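Local structure of pseudoalteromonas arctica PAMC 21717 (Pseudoalteromonas arctica, 5YL7) at residues A77-A85 against A94-T102; A222-R230 against F317-I328. The protein is a cold-active serine protease of the subtilase family that hydrolyses peptide bonds, probably through a catalytic triad. All coordinates share one frame; numbering follows the deposited sequence.

Interactions 1 and 2 come in series along the chain, the first complete before the second begins, and both belong to the subtilase domain with its seven-stranded parallel sheet. Their centres lie 29 Å apart and their nearest atoms about 12 Å, so they do not touch. Interaction 1 ties the loop preceding helix 100-109 to the start of that helix, where His-100 of the probable catalytic triad sits. Interaction 2 joins the end of strand 219-224 to the disulfide loop between helices 303-312 and 331-338. One contact thus lies by the presumed active site, whereas the other packs a loop near the C-terminus against strand 219-224, one strand in from the edge of the sheet.

Interaction 1. Residues A77-A85 against A94-T102; sequences ARDPGDAVA and AQNSSWHGT
Asp-82 takes hold of Ser-98 with both carboxylate oxygens: OD1 accepts from the backbone N of Ser-98 at 2.8 Å, nearly straight at 165°, and OD2 from Ser-98 OG at 2.7 Å. Both donors arrive on the syn side, close to the carboxylate plane, which fixes its rotation. Ser-98 OG in turn accepts from His-100 N, an ST turn just ahead of helix 100-109. Replacing Asp-82 by an alanine would probably leave the Ser-98 hydroxyl and amide without the carboxylate that holds both. His-100 belongs to the probable Ser-His-Asp triad of the subtilase fold, with Asp-41 bonded to its ND1 and Ser-281 to its NE2; Asp-82 is linked to its backbone through Ser-98, which probably helps to position it.

Packing is tight beside this grip. Gly-81 lays its CA 3.6 Å from Trp-99 CH2, where a CB would clash with Ser-97 OG. That hydroxyl, bonded also to Ser-267 O, accepts from Ala-83 N at 3.1 Å, while Ser-97 CB lies over one indole face, offset toward its periphery. The carbonyl O of Asp-79 meets the indole edge, 3.5 Å from CZ3; NE1 is bonded to Gly-265. Asp-79 suits its place through an Asx turn, OD1 accepting from Gly-81 N, and OD2 bonds two waters and Thr-42 OG1.

Toward Ala-85 and Ala-94 the contact thins and lies closer to solvent. Val-84 and Gln-95 form a single antiparallel bridge, a hydrogen-bonded pair with 3.0 Å from Val-84 N to Gln-95 O and 2.9 Å from Gln-95 N to Val-84 O.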
ATOM      1  N   ALA A  77     -14.058   3.986  -8.506  1.00  5.56           N
ATOM      2  CA  ALA A  77     -13.340   3.506  -7.322  1.00  5.86           C
ATOM      3  C   ALA A  77     -13.121   4.574  -6.323  1.00  5.73           C
ATOM      4  O   ALA A  77     -12.310   4.452  -5.385  1.00  6.11           O
ATOM      5  CB  ALA A  77     -12.006   2.886  -7.759  1.00  6.58           C
ATOM      6  N   ARG A  78     -13.777   5.758  -6.433  1.00  5.61           N
ATOM      7  CA  ARG A  78     -13.680   6.728  -5.377  1.00  5.39           C
ATOM      8  C   ARG A  78     -14.230   6.240  -4.074  1.00  5.52           C
ATOM      9  O   ARG A  78     -15.137   5.405  -4.021  1.00  6.54           O
ATOM     10  CB  ARG A  78     -14.319   8.060  -5.796  1.00  5.29           C
ATOM     11  CG  ARG A  78     -13.496   8.788  -6.795  1.00  5.50           C
ATOM     12  CD  ARG A  78     -14.117  10.072  -7.296  1.00  6.16           C
ATOM     13  NE  ARG A  78     -13.307  10.698  -8.312  1.00  6.12           N
ATOM     14  CZ  ARG A  78     -13.389  12.002  -8.693  1.00  6.12           C
ATOM     15  NH1 ARG A  78     -14.193  12.812  -8.091  1.00  6.57           N
ATOM     16  NH2 ARG A  78     -12.589  12.416  -9.644  1.00  6.52           N
ATOM     17  N   ASP A  79     -13.665   6.745  -2.966  1.00  5.34           N
ATOM     18  CA  ASP A  79     -14.057   6.362  -1.638  1.00  5.63           C
ATOM     19  C   ASP A  79     -15.182   7.259  -1.174  1.00  5.77           C
ATOM     20  O   ASP A  79     -14.944   8.468  -0.982  1.00  6.16           O
ATOM     21  CB  ASP A  79     -12.856   6.502  -0.708  1.00  5.67           C
ATOM     22  CG  ASP A  79     -13.023   5.964   0.654  1.00  5.01           C
ATOM     23  OD1 ASP A  79     -14.169   5.617   1.057  1.00  6.07           O
ATOM     24  OD2 ASP A  79     -12.007   5.931   1.410  1.00  6.25           O
ATOM     25  N   PRO A  80     -16.387   6.735  -0.924  1.00  5.35           N
ATOM     26  CA  PRO A  80     -17.491   7.578  -0.387  1.00  5.82           C
ATOM     27  C   PRO A  80     -17.349   7.868   1.048  1.00  6.27           C
ATOM     28  O   PRO A  80     -18.158   8.661   1.587  1.00  7.35           O
ATOM     29  CB  PRO A  80     -18.696   6.738  -0.688  1.00  6.22           C
ATOM     30  CG  PRO A  80     -18.223   5.280  -0.517  1.00  6.11           C
ATOM     31  CD  PRO A  80     -16.798   5.350  -1.071  1.00  5.77           C
ATOM     32  N   GLY A  81     -16.444   7.227   1.742  1.00  6.64           N
ATOM     33  CA  GLY A  81     -16.258   7.241   3.145  1.00  7.42           C
ATOM     34  C   GLY A  81     -16.730   5.979   3.837  1.00  7.68           C
ATOM     35  O   GLY A  81     -17.842   5.548   3.588  1.00 10.04           O
ATOM     36  N   ASP A  82     -15.897   5.449   4.678  1.00  6.93           N
ATOM     37  CA  ASP A  82     -16.168   4.158   5.393  1.00  7.27           C
ATOM     38  C   ASP A  82     -16.519   4.335   6.837  1.00  7.83           C
ATOM     39  O   ASP A  82     -16.525   3.361   7.616  1.00  8.50           O
ATOM     40  CB  ASP A  82     -15.034   3.141   5.144  1.00  7.24           C
ATOM     41  CG  ASP A  82     -13.779   3.545   5.767  1.00  8.24           C
ATOM     42  OD1 ASP A  82     -13.728   4.556   6.500  1.00  9.60           O
ATOM     43  OD2 ASP A  82     -12.716   2.928   5.577  1.00  9.43           O
ATOM     44  N   ALA A  83     -16.882   5.541   7.240  1.00  6.79           N
ATOM     45  CA  ALA A  83     -17.361   5.788   8.586  1.00  7.13           C
ATOM     46  C   ALA A  83     -18.509   4.870   8.916  1.00  7.45           C
ATOM     47  O   ALA A  83     -19.366   4.594   8.111  1.00  8.61           O
ATOM     48  CB  ALA A  83     -17.857   7.243   8.778  1.00  6.64           C
ATOM     49  N   VAL A  84     -18.490   4.449  10.202  1.00  7.81           N
ATOM     50  CA  VAL A  84     -19.560   3.571  10.734  1.00  9.47           C
ATOM     51  C   VAL A  84     -20.053   4.137  12.091  1.00 10.26           C
ATOM     52  O   VAL A  84     -19.306   4.592  12.897  1.00 10.71           O
ATOM     53  CB  VAL A  84     -19.093   2.094  10.829  1.00 10.37           C
ATOM     54  CG1 VAL A  84     -19.028   1.471   9.469  1.00 10.42           C
ATOM     55  CG2 VAL A  84     -17.853   1.971  11.602  1.00 10.83           C
ATOM     56  N   ALA A  85     -21.321   3.843  12.294  1.00 11.39           N
ATOM     57  CA  ALA A  85     -21.956   4.159  13.620  1.00 13.95           C
ATOM     58  C   ALA A  85     -21.675   3.046  14.563  1.00 15.11           C
ATOM     59  O   ALA A  85     -21.327   1.925  14.128  1.00 14.48           O
ATOM     60  CB  ALA A  85     -23.406   4.287  13.383  1.00 14.98           C
ATOM     61  N   ALA A  94     -18.275   3.775  17.285  1.00 15.32           N
ATOM     62  CA  ALA A  94     -18.357   4.683  16.109  1.00 13.87           C
ATOM     63  C   ALA A  94     -16.934   4.992  15.665  1.00 12.67           C
ATOM     64  O   ALA A  94     -15.984   5.119  16.366  1.00 14.75           O
ATOM     65  CB  ALA A  94     -19.153   5.959  16.422  1.00 15.16           C
ATOM     66  N   GLN A  95     -16.797   5.044  14.325  1.00 11.58           N
ATOM     67  CA  GLN A  95     -15.498   5.357  13.710  1.00 11.73           C
ATOM     68  C   GLN A  95     -15.717   6.329  12.539  1.00  9.12           C
ATOM     69  O   GLN A  95     -16.612   6.167  11.760  1.00  9.67           O
ATOM     70  CB  GLN A  95     -14.872   4.101  13.074  1.00 13.84           C
ATOM     71  CG  GLN A  95     -14.639   2.946  14.072  1.00 19.98           C
ATOM     72  CD  GLN A  95     -13.591   3.314  15.103  1.00 34.23           C
ATOM     73  OE1 GLN A  95     -12.513   3.857  14.733  1.00 49.96           O
ATOM     74  NE2 GLN A  95     -13.914   3.076  16.442  1.00 39.03           N
ATOM     75  N   ASN A  96     -14.850   7.321  12.505  1.00  8.84           N
ATOM     76  CA  ASN A  96     -14.800   8.218  11.335  1.00  8.24           C
ATOM     77  C   ASN A  96     -14.216   7.546  10.132  1.00  8.43           C
ATOM     78  O   ASN A  96     -13.625   6.458  10.212  1.00  8.74           O
ATOM     79  CB  ASN A  96     -13.963   9.436  11.703  1.00 10.29           C
ATOM     80  CG  ASN A  96     -14.656  10.411  12.672  1.00 12.43           C
ATOM     81  OD1 ASN A  96     -15.831  10.320  12.919  1.00 14.58           O
ATOM     82  ND2 ASN A  96     -13.940  11.488  12.970  1.00 18.77           N
ATOM     83  N   SER A  97     -14.416   8.165   8.982  1.00  7.03           N
ATOM     84  CA  SER A  97     -13.847   7.585   7.744  1.00  6.17           C
ATOM     85  C   SER A  97     -12.362   7.576   7.826  1.00  6.10           C
ATOM     86  O   SER A  97     -11.704   8.440   8.265  1.00  8.35           O
ATOM     87  CB  SER A  97     -14.347   8.428   6.570  1.00  6.04           C
ATOM     88  OG  SER A  97     -15.724   8.253   6.343  1.00  6.33           O
ATOM     89  N   SER A  98     -11.828   6.482   7.283  1.00  5.98           N
ATOM     90  CA  SER A  98     -10.391   6.243   7.294  1.00  6.79           C
ATOM     91  C   SER A  98      -9.610   6.983   6.239  1.00  5.93           C
ATOM     92  O   SER A  98      -8.433   7.285   6.380  1.00  7.53           O
ATOM     93  CB  SER A  98     -10.064   4.731   7.113  1.00  7.05           C
ATOM     94  OG  SER A  98     -10.413   4.269   5.848  1.00  7.28           O
ATOM     95  N   TRP A  99     -10.253   7.190   5.090  1.00  5.48           N
ATOM     96  CA  TRP A  99      -9.536   7.672   3.868  1.00  5.82           C
ATOM     97  C   TRP A  99      -8.252   6.887   3.634  1.00  5.34           C
ATOM     98  O   TRP A  99      -7.282   7.365   3.094  1.00  5.52           O
ATOM     99  CB  TRP A  99      -9.276   9.165   3.873  1.00  5.64           C
ATOM    100  CG  TRP A  99     -10.483   9.909   4.278  1.00  5.58           C
ATOM    101  CD1 TRP A  99     -10.669  10.683   5.408  1.00  6.19           C
ATOM    102  CD2 TRP A  99     -11.744   9.927   3.589  1.00  5.66           C
ATOM    103  NE1 TRP A  99     -11.952  11.173   5.453  1.00  6.19           N
ATOM    104  CE2 TRP A  99     -12.648  10.735   4.356  1.00  5.43           C
ATOM    105  CE3 TRP A  99     -12.239   9.391   2.389  1.00  6.23           C
ATOM    106  CZ2 TRP A  99     -13.982  10.874   3.996  1.00  5.78           C
ATOM    107  CZ3 TRP A  99     -13.540   9.508   2.076  1.00  6.58           C
ATOM    108  CH2 TRP A  99     -14.420  10.292   2.876  1.00  6.50           C
ATOM    109  N   HIS A 100      -8.332   5.538   3.950  1.00  5.78           N
ATOM    110  CA  HIS A 100      -7.119   4.754   4.001  1.00  5.90           C
ATOM    111  C   HIS A 100      -6.483   4.637   2.627  1.00  4.75           C
ATOM    112  O   HIS A 100      -5.249   4.751   2.494  1.00  5.02           O
ATOM    113  CB  HIS A 100      -7.520   3.386   4.641  1.00  6.52           C
ATOM    114  CG  HIS A 100      -6.400   2.492   4.910  1.00  6.51           C
ATOM    115  ND1 HIS A 100      -6.005   1.531   4.052  1.00  7.91           N
ATOM    116  CD2 HIS A 100      -5.664   2.309   6.052  1.00  8.08           C
ATOM    117  CE1 HIS A 100      -5.121   0.769   4.636  1.00  8.55           C
ATOM    118  NE2 HIS A 100      -4.899   1.193   5.814  1.00 10.13           N
ATOM    119  N   GLY A 101      -7.321   4.399   1.610  1.00  4.23           N
ATOM    120  CA  GLY A 101      -6.791   4.248   0.304  1.00  4.65           C
ATOM    121  C   GLY A 101      -6.163   5.514  -0.313  1.00  4.36           C
ATOM    122  O   GLY A 101      -5.264   5.412  -1.138  1.00  4.83           O
ATOM    123  N   THR A 102      -6.600   6.674   0.149  1.00  4.91           N
ATOM    124  CA  THR A 102      -6.014   7.944  -0.311  1.00  4.73           C
ATOM    125  C   THR A 102      -4.632   8.132   0.287  1.00  4.26           C
ATOM    126  O   THR A 102      -3.709   8.528  -0.388  1.00  5.14           O
ATOM    127  CB  THR A 102      -6.915   9.070   0.124  1.00  5.07           C
ATOM    128  OG1 THR A 102      -8.217   8.959  -0.543  1.00  5.75           O
ATOM    129  CG2 THR A 102      -6.330  10.455  -0.256  1.00  4.96           C
TER
HETATM  130  O   HOH W   1      -9.635   6.796   0.439  1.00  6.14           O
HETATM  131  O   HOH W   2     -12.845   6.163   4.094  1.00 10.83           O
HETATM  132  O   HOH W   3     -14.150   3.825   9.464  1.00 18.30           O

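Interaction 2. Residues A222-R230 against F317-I328; sequences ASVGRNGGR and FPATCTSCGTGI
The end of strand 219-224 runs into a type I turn from Gly-225 to Gly-228, and the chain leaving it passes the irregular loop 317-328, to which Arg-230 N gives a nearly straight hydrogen bond (165°) at 2.9 Å from Thr-320 O. Glycines suit the crossing: a CB on Gly-228 would strike Pro-318 CG and one on Gly-229 would strike Ala-319 CB, and the backbone angles of Gly-228 by themselves call for glycine, since a CB would also press on the preceding carbonyl O. Asn-227 steadies this bend by an Asx turn, its OD1 accepting from Gly-229 N, which comes from above the amide plane.

Among the side chains, Val-224 spreads its two methyls over different partners. CG1 reaches Cys-321 SG at 3.9 Å and the edge of the Phe-317 ring at CE1, whereas CG2 faces Ile-328 CD1, 4.2 Å away; a branched residue can serve both. The Phe-317 ring also presents its edge to the carbonyl O of Gly-228, 3.7 Å from CD1, and takes Cys-321 CB over one face, offset toward the ring's periphery.

Arg-230 lies along the Cys-321 to Cys-324 disulfide. Its CB stands 3.5 Å from Cys-321 SG and its CD 3.9 Å from Cys-324 SG, so the aliphatic part of the chain covers the sulfurs. A bend at chi3 (60°) then turns the guanidinium away, with NE reaching a water that also accepts from Thr-322 N and NH1 bonded to Ser-234 O and Asn-204.

Around the contact, strand 242-245 pairs in parallel with strand 219-224 as the outermost strand, and its Ala-243 touches both Val-224 and Phe-317; Ser-223 looks the other way, onto helix 280-297, while loop 317-328 links helix 303-312 to helix 331-338.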
ATOM      1  N   ALA A 222       6.703  -6.189   7.191  1.00  3.99           N
ATOM      2  CA  ALA A 222       6.636  -5.718   8.608  1.00  4.39           C
ATOM      3  C   ALA A 222       6.931  -4.231   8.626  1.00  4.92           C
ATOM      4  O   ALA A 222       7.515  -3.635   7.731  1.00  5.14           O
ATOM      5  CB  ALA A 222       7.618  -6.487   9.461  1.00  4.96           C
ATOM      6  N   SER A 223       6.546  -3.576   9.738  1.00  4.85           N
ATOM      7  CA  SER A 223       6.702  -2.162   9.911  1.00  4.62           C
ATOM      8  C   SER A 223       7.778  -1.777  10.905  1.00  4.84           C
ATOM      9  O   SER A 223       7.770  -2.378  12.032  1.00  5.69           O
ATOM     10  CB  SER A 223       5.416  -1.557  10.399  1.00  5.34           C
ATOM     11  OG  SER A 223       5.596  -0.173  10.709  1.00  5.40           O
ATOM     12  N   VAL A 224       8.660  -0.866  10.582  1.00  4.62           N
ATOM     13  CA  VAL A 224       9.546  -0.188  11.518  1.00  4.57           C
ATOM     14  C   VAL A 224       9.039   1.176  11.806  1.00  4.93           C
ATOM     15  O   VAL A 224       8.381   1.866  11.013  1.00  5.22           O
ATOM     16  CB  VAL A 224      11.008  -0.165  11.112  1.00  5.60           C
ATOM     17  CG1 VAL A 224      11.575  -1.582  11.013  1.00  6.39           C
ATOM     18  CG2 VAL A 224      11.230   0.595   9.824  1.00  6.00           C
ATOM     19  N   GLY A 225       9.406   1.674  12.994  1.00  5.01           N
ATOM     20  CA  GLY A 225       9.225   3.097  13.347  1.00  5.54           C
ATOM     21  C   GLY A 225      10.383   3.911  12.927  1.00  5.29           C
ATOM     22  O   GLY A 225      11.372   3.468  12.348  1.00  5.89           O
ATOM     23  N   ARG A 226      10.364   5.183  13.351  1.00  5.58           N
ATOM     24  CA  ARG A 226      11.397   6.148  13.081  1.00  6.74           C
ATOM     25  C   ARG A 226      12.741   5.788  13.703  1.00  6.31           C
ATOM     26  O   ARG A 226      13.759   6.252  13.220  1.00  7.03           O
ATOM     27  CB  ARG A 226      10.874   7.548  13.492  1.00  6.60           C
ATOM     28  CG  ARG A 226      11.772   8.685  13.055  1.00  6.96           C
ATOM     29  CD  ARG A 226      11.028   9.995  13.253  1.00  8.71           C
ATOM     30  NE  ARG A 226      11.743  11.133  12.698  1.00  8.98           N
ATOM     31  CZ  ARG A 226      11.166  12.347  12.664  1.00 11.77           C
ATOM     32  NH1 ARG A 226       9.983  12.559  13.196  1.00 12.23           N
ATOM     33  NH2 ARG A 226      11.765  13.268  11.952  1.00 13.86           N
ATOM     34  N   ASN A 227      12.748   4.932  14.703  1.00  6.69           N
ATOM     35  CA  ASN A 227      13.978   4.416  15.243  1.00  7.18           C
ATOM     36  C   ASN A 227      14.623   3.324  14.408  1.00  7.27           C
ATOM     37  O   ASN A 227      15.730   2.900  14.697  1.00  7.48           O
ATOM     38  CB  ASN A 227      13.808   3.879  16.704  1.00  8.02           C
ATOM     39  CG  ASN A 227      12.860   2.691  16.787  1.00  8.63           C
ATOM     40  OD1 ASN A 227      12.108   2.400  15.839  1.00  8.82           O
ATOM     41  ND2 ASN A 227      12.971   1.904  17.828  1.00 11.99           N
ATOM     42  N   GLY A 228      13.935   2.818  13.370  1.00  6.34           N
ATOM     43  CA  GLY A 228      14.458   1.686  12.625  1.00  6.68           C
ATOM     44  C   GLY A 228      14.331   0.338  13.330  1.00  6.66           C
ATOM     45  O   GLY A 228      14.964  -0.612  12.836  1.00  8.25           O
ATOM     46  N   GLY A 229      13.551   0.268  14.350  1.00  6.50           N
ATOM     47  CA  GLY A 229      13.214  -0.985  14.984  1.00  6.51           C
ATOM     48  C   GLY A 229      11.771  -1.310  14.771  1.00  6.33           C
ATOM     49  O   GLY A 229      10.974  -0.481  14.330  1.00  6.13           O
ATOM     50  N   ARG A 230      11.367  -2.517  15.207  1.00  6.31           N
ATOM     51  CA  ARG A 230      10.006  -2.944  14.943  1.00  5.51           C
ATOM     52  C   ARG A 230       9.001  -2.010  15.505  1.00  5.81           C
ATOM     53  O   ARG A 230       9.041  -1.628  16.702  1.00  8.03           O
ATOM     54  CB  ARG A 230       9.750  -4.379  15.524  1.00  6.41           C
ATOM     55  CG  ARG A 230       8.443  -4.962  15.022  1.00  6.86           C
ATOM     56  CD  ARG A 230       8.305  -6.421  15.383  1.00  7.09           C
ATOM     57  NE  ARG A 230       8.326  -6.687  16.817  1.00  7.14           N
ATOM     58  CZ  ARG A 230       7.323  -6.600  17.650  1.00  8.46           C
ATOM     59  NH1 ARG A 230       6.113  -6.296  17.309  1.00  8.06           N
ATOM     60  NH2 ARG A 230       7.571  -6.937  18.964  1.00 12.85           N
ATOM     61  N   PHE A 317      18.977  -3.375  10.470  1.00  6.53           N
ATOM     62  CA  PHE A 317      18.134  -2.733  11.458  1.00  7.00           C
ATOM     63  C   PHE A 317      18.986  -1.976  12.512  1.00  7.64           C
ATOM     64  O   PHE A 317      19.792  -2.650  13.144  1.00 10.43           O
ATOM     65  CB  PHE A 317      17.255  -3.742  12.179  1.00  7.78           C
ATOM     66  CG  PHE A 317      16.236  -4.434  11.319  1.00  7.47           C
ATOM     67  CD1 PHE A 317      15.086  -3.789  10.911  1.00  7.22           C
ATOM     68  CD2 PHE A 317      16.453  -5.742  10.948  1.00  7.40           C
ATOM     69  CE1 PHE A 317      14.196  -4.489  10.126  1.00  7.90           C
ATOM     70  CE2 PHE A 317      15.562  -6.409  10.127  1.00  7.89           C
ATOM     71  CZ  PHE A 317      14.456  -5.786   9.746  1.00  7.19           C
ATOM     72  N   PRO A 318      18.769  -0.720  12.714  1.00  7.94           N
ATOM     73  CA  PRO A 318      19.595  -0.024  13.769  1.00  8.97           C
ATOM     74  C   PRO A 318      19.014  -0.252  15.120  1.00  9.38           C
ATOM     75  O   PRO A 318      19.696   0.173  16.083  1.00 11.72           O
ATOM     76  CB  PRO A 318      19.529   1.415  13.361  1.00 11.29           C
ATOM     77  CG  PRO A 318      18.422   1.582  12.498  1.00 11.80           C
ATOM     78  CD  PRO A 318      18.114   0.251  11.792  1.00  8.76           C
ATOM     79  N   ALA A 319      17.826  -0.787  15.287  1.00  8.59           N
ATOM     80  CA  ALA A 319      17.244  -1.147  16.542  1.00  8.90           C
ATOM     81  C   ALA A 319      16.560  -2.488  16.390  1.00 10.59           C
ATOM     82  O   ALA A 319      16.203  -2.881  15.238  1.00 10.63           O
ATOM     83  CB  ALA A 319      16.301  -0.050  17.024  1.00  8.57           C
ATOM     84  N   THR A 320      16.241  -3.113  17.495  1.00 12.25           N
ATOM     85  CA  THR A 320      15.731  -4.488  17.521  1.00 13.74           C
ATOM     86  C   THR A 320      14.496  -4.609  16.505  1.00 11.11           C
ATOM     87  O   THR A 320      13.527  -3.861  16.651  1.00 10.19           O
ATOM     88  CB  THR A 320      15.126  -4.788  18.964  1.00 15.78           C
ATOM     89  OG1 THR A 320      16.073  -4.466  20.037  1.00 19.61           O
ATOM     90  CG2 THR A 320      14.733  -6.254  19.123  1.00 18.72           C
ATOM     91  N   CYS A 321      14.611  -5.638  15.652  1.00 12.13           N
ATOM     92  CA  CYS A 321      13.445  -6.043  14.849  1.00 10.54           C
ATOM     93  C   CYS A 321      13.518  -7.555  14.707  1.00 11.92           C
ATOM     94  O   CYS A 321      14.119  -8.020  13.711  1.00 13.61           O
ATOM     95  CB  CYS A 321      13.401  -5.290  13.513  1.00 10.75           C
ATOM     96  SG  CYS A 321      11.781  -5.024  12.798  1.00 10.17           S
ATOM     97  N   THR A 322      12.803  -8.217  15.632  1.00 13.72           N
ATOM     98  CA  THR A 322      12.881  -9.654  15.627  1.00 15.38           C
ATOM     99  C   THR A 322      11.909 -10.224  14.541  1.00 11.06           C
ATOM    100  O   THR A 322      10.735  -9.899  14.547  1.00 12.49           O
ATOM    101  CB  THR A 322      12.599 -10.304  16.984  1.00 21.25           C
ATOM    102  OG1 THR A 322      13.102  -9.522  18.105  1.00 24.61           O
ATOM    103  CG2 THR A 322      13.226 -11.716  17.013  1.00 24.78           C
ATOM    104  N   SER A 323      12.460 -11.093  13.774  1.00 10.50           N
ATOM    105  CA  SER A 323      11.665 -11.754  12.720  1.00  8.86           C
ATOM    106  C   SER A 323      10.923 -10.787  11.811  1.00  8.98           C
ATOM    107  O   SER A 323       9.731 -10.897  11.574  1.00  8.38           O
ATOM    108  CB  SER A 323      10.715 -12.740  13.288  1.00  9.66           C
ATOM    109  OG  SER A 323      11.434 -13.768  14.067  1.00 14.72           O
ATOM    110  N   CYS A 324      11.692  -9.819  11.343  1.00  7.98           N
ATOM    111  CA  CYS A 324      11.227  -8.712  10.530  1.00  7.83           C
ATOM    112  C   CYS A 324      11.739  -8.849   9.107  1.00  7.33           C
ATOM    113  O   CYS A 324      11.861  -7.824   8.359  1.00  7.52           O
ATOM    114  CB  CYS A 324      11.711  -7.403  11.058  1.00  7.55           C
ATOM    115  SG  CYS A 324      10.967  -6.911  12.622  1.00  9.93           S
ATOM    116  N   GLY A 325      12.005 -10.052   8.613  1.00  7.38           N
ATOM    117  CA  GLY A 325      12.507 -10.252   7.291  1.00  7.20           C
ATOM    118  C   GLY A 325      13.975  -9.938   7.243  1.00  7.37           C
ATOM    119  O   GLY A 325      14.678  -9.888   8.248  1.00  8.01           O
ATOM    120  N   THR A 326      14.497  -9.702   6.042  1.00  5.85           N
ATOM    121  CA  THR A 326      15.951  -9.656   5.875  1.00  6.01           C
ATOM    122  C   THR A 326      16.521  -8.364   6.320  1.00  6.16           C
ATOM    123  O   THR A 326      17.792  -8.266   6.410  1.00  7.05           O
ATOM    124  CB  THR A 326      16.357  -9.937   4.415  1.00  6.60           C
ATOM    125  OG1 THR A 326      15.885  -8.860   3.606  1.00  6.51           O
ATOM    126  CG2 THR A 326      15.832 -11.237   3.930  1.00  7.79           C
ATOM    127  N   GLY A 327      15.737  -7.296   6.469  1.00  5.54           N
ATOM    128  CA  GLY A 327      16.250  -5.953   6.728  1.00  5.44           C
ATOM    129  C   GLY A 327      15.205  -4.926   6.344  1.00  5.31           C
ATOM    130  O   GLY A 327      14.062  -5.326   6.017  1.00  5.74           O
ATOM    131  N   ILE A 328      15.585  -3.669   6.393  1.00  4.80           N
ATOM    132  CA  ILE A 328      14.725  -2.568   5.926  1.00  5.08           C
ATOM    133  C   ILE A 328      15.000  -2.362   4.449  1.00  5.29           C
ATOM    134  O   ILE A 328      16.150  -2.270   4.008  1.00  5.37           O
ATOM    135  CB  ILE A 328      14.991  -1.288   6.707  1.00  5.55           C
ATOM    136  CG1 ILE A 328      14.694  -1.490   8.197  1.00  6.12           C
ATOM    137  CG2 ILE A 328      14.222  -0.068   6.131  1.00  6.24           C
ATOM    138  CD1 ILE A 328      15.232  -0.424   9.106  1.00  6.42           C
TER
HETATM  139  O   HOH W   4      11.279  -6.894  17.783  1.00 10.04           O